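PDB 3LOD: putative acyl-CoA N-acyltransferase from Klebsiella pneumoniae subsp. pneumoniae, which probably transfers an acyl group from acyl-coenzyme A to an acceptor, perhaps an amine, that has not been identified. Local coordinates for residues 18-23 / 62-67. Residues are numbered along the deposited sequence; the frame is centred on the assembly and turned at random.
Sequences ALIAAL and VGCGAI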
ATOM      1  N   ALA A  18      -8.207  -8.442   8.635  1.00 17.62           N
ATOM      2  CA  ALA A  18      -9.379  -7.584   8.972  1.00 17.34           C
ATOM      3  C   ALA A  18      -9.371  -6.234   8.268  1.00 17.82           C
ATOM      4  O   ALA A  18     -10.419  -5.778   7.725  1.00 18.24           O
ATOM      5  CB  ALA A  18      -9.562  -7.415  10.497  1.00 16.16           C
ATOM      6  N   LEU A  19      -8.206  -5.583   8.218  1.00 17.95           N
ATOM      7  CA  LEU A  19      -8.089  -4.308   7.457  1.00 17.37           C
ATOM      8  C   LEU A  19      -8.364  -4.484   5.936  1.00 17.98           C
ATOM      9  O   LEU A  19      -9.190  -3.813   5.350  1.00 18.37           O
ATOM     10  CB  LEU A  19      -6.728  -3.718   7.698  1.00 16.68           C
ATOM     11  CG  LEU A  19      -6.490  -3.419   9.172  1.00 18.06           C
ATOM     12  CD1 LEU A  19      -4.988  -3.468   9.524  1.00 16.41           C
ATOM     13  CD2 LEU A  19      -7.123  -2.052   9.496  1.00 18.82           C
ATOM     14  N   ILE A  20      -7.687  -5.444   5.343  1.00 17.82           N
ATOM     15  CA  ILE A  20      -7.914  -5.897   4.003  1.00 19.09           C
ATOM     16  C   ILE A  20      -9.407  -6.197   3.715  1.00 19.03           C
ATOM     17  O   ILE A  20      -9.967  -5.715   2.737  1.00 18.71           O
ATOM     18  CB  ILE A  20      -6.973  -7.125   3.814  1.00 19.91           C
ATOM     19  CG1 ILE A  20      -5.538  -6.619   3.769  1.00 21.99           C
ATOM     20  CG2 ILE A  20      -7.215  -7.930   2.581  1.00 21.04           C
ATOM     21  CD1 ILE A  20      -5.449  -5.137   3.424  1.00 21.48           C
ATOM     22  N   ALA A  21     -10.047  -6.981   4.575  1.00 19.01           N
ATOM     23  CA  ALA A  21     -11.473  -7.278   4.434  1.00 18.23           C
ATOM     24  C   ALA A  21     -12.296  -5.978   4.438  1.00 18.67           C
ATOM     25  O   ALA A  21     -13.183  -5.807   3.574  1.00 18.64           O
ATOM     26  CB  ALA A  21     -11.918  -8.220   5.505  1.00 15.95           C
ATOM     27  N   ALA A  22     -12.009  -5.071   5.373  1.00 18.72           N
ATOM     28  CA  ALA A  22     -12.707  -3.764   5.415  1.00 20.41           C
ATOM     29  C   ALA A  22     -12.429  -2.966   4.121  1.00 22.09           C
ATOM     30  O   ALA A  22     -13.342  -2.359   3.573  1.00 23.60           O
ATOM     31  CB  ALA A  22     -12.274  -2.912   6.690  1.00 18.22           C
ATOM     32  N   LEU A  23     -11.178  -2.942   3.667  1.00 23.45           N
ATOM     33  CA  LEU A  23     -10.810  -2.310   2.380  1.00 26.73           C
ATOM     34  C   LEU A  23     -11.722  -2.828   1.270  1.00 29.92           C
ATOM     35  O   LEU A  23     -12.344  -2.018   0.575  1.00 31.51           O
ATOM     36  CB  LEU A  23      -9.333  -2.588   2.005  1.00 25.15           C
ATOM     37  CG  LEU A  23      -8.715  -2.087   0.674  1.00 24.66           C
ATOM     38  CD1 LEU A  23      -8.710  -0.579   0.502  1.00 21.94           C
ATOM     39  CD2 LEU A  23      -7.295  -2.580   0.500  1.00 18.87           C
ATOM     40  N   VAL A  62      -4.442  -0.245  12.585  1.00 28.35           N
ATOM     41  CA  VAL A  62      -5.413   0.803  12.354  1.00 26.38           C
ATOM     42  C   VAL A  62      -5.271   1.151  10.870  1.00 25.19           C
ATOM     43  O   VAL A  62      -6.075   1.876  10.311  1.00 26.07           O
ATOM     44  CB  VAL A  62      -5.121   1.966  13.399  1.00 26.99           C
ATOM     45  CG1 VAL A  62      -4.208   3.070  12.886  1.00 25.52           C
ATOM     46  CG2 VAL A  62      -6.375   2.484  14.051  1.00 25.95           C
ATOM     47  N   GLY A  63      -4.265   0.566  10.232  1.00 22.54           N
ATOM     48  CA  GLY A  63      -3.974   0.799   8.815  1.00 19.90           C
ATOM     49  C   GLY A  63      -2.907  -0.187   8.339  1.00 18.33           C
ATOM     50  O   GLY A  63      -2.209  -0.801   9.154  1.00 17.81           O
ATOM     51  N   CYS A  64      -2.784  -0.396   7.037  1.00 17.22           N
ATOM     52  CA  CYS A  64      -1.708  -1.263   6.576  1.00 17.69           C
ATOM     53  C   CYS A  64      -1.431  -1.070   5.129  1.00 17.09           C
ATOM     54  O   CYS A  64      -2.206  -0.358   4.448  1.00 18.31           O
ATOM     55  CB  CYS A  64      -2.089  -2.718   6.778  1.00 18.27           C
ATOM     56  SG  CYS A  64      -3.559  -3.189   5.786  1.00 23.91           S
ATOM     57  N   GLY A  65      -0.358  -1.707   4.635  1.00 15.98           N
ATOM     58  CA  GLY A  65      -0.101  -1.713   3.191  1.00 15.16           C
ATOM     59  C   GLY A  65       1.045  -2.647   2.869  1.00 16.27           C
ATOM     60  O   GLY A  65       1.721  -3.172   3.772  1.00 15.56           O
ATOM     61  N   ALA A  66       1.282  -2.854   1.579  1.00 16.35           N
ATOM     62  CA  ALA A  66       2.225  -3.883   1.175  1.00 17.52           C
ATOM     63  C   ALA A  66       2.815  -3.610  -0.197  1.00 18.27           C
ATOM     64  O   ALA A  66       2.203  -2.889  -1.050  1.00 20.05           O
ATOM     65  CB  ALA A  66       1.569  -5.223   1.185  1.00 16.75           C
ATOM     66  N   ILE A  67       4.003  -4.163  -0.396  1.00 17.92           N
ATOM     67  CA  ILE A  67       4.702  -4.039  -1.661  1.00 18.70           C
ATOM     68  C   ILE A  67       5.145  -5.423  -2.044  1.00 19.10           C
ATOM     69  O   ILE A  67       5.745  -6.144  -1.226  1.00 20.23           O
ATOM     70  CB  ILE A  67       5.938  -3.138  -1.534  1.00 19.01           C
ATOM     71  CG1 ILE A  67       5.494  -1.695  -1.364  1.00 19.45           C
ATOM     72  CG2 ILE A  67       6.867  -3.295  -2.761  1.00 17.81           C
ATOM     73  CD1 ILE A  67       6.615  -0.776  -0.946  1.00 21.64           C
TER
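The sulfur of Cys64 rests in the notch between Leu19 and Ile20, neighbours on helix 14-26. SG lies 3.7 Å from Leu19 CB and 3.6 Å from Ile20 CD1, so the sulfur rests against the root of one side chain and the tip of the other. The torsion of Cys64 explains this reach: chi1 of 63° sets SG between the backbone N and the carbonyl carbon, on a CB that already points to the helix. Ile20 leaves the helix less directly; its CG1 branch is anti to the carbonyl carbon, and chi2 of -20° folds CD1 back almost over CA, which brings it to the sulfur.

Leu19 also meets the strand's backbone. Its two methyls spread over the chain before Cys64, CD1 coming 3.9 Å from Gly63 O and CD2 lying 3.9 Å from Val62 C. The CB of Val62 is turned away from the helix. Here Val62 and Gly63 both face Ile54 of strand 49-55, forming a classic beta bulge.

No hydrogen bond crosses the contact, which is buried and made by van der Waals contact of apolar side chains with each other and with the strand backbone. The short axes pass 8.7 Å apart at 88°, nearly perpendicular, and this confines the touch to two successive helix residues and three of the strand. Further along, Ile20 and Leu23 reach Arg79 and Tyr81 of strand 74-82, while Ile67 packs against helix 91-104. The arrangement joins the first helix to one face of the central mixed sheet, the layered alpha/beta architecture of the GNAT acyltransferase fold.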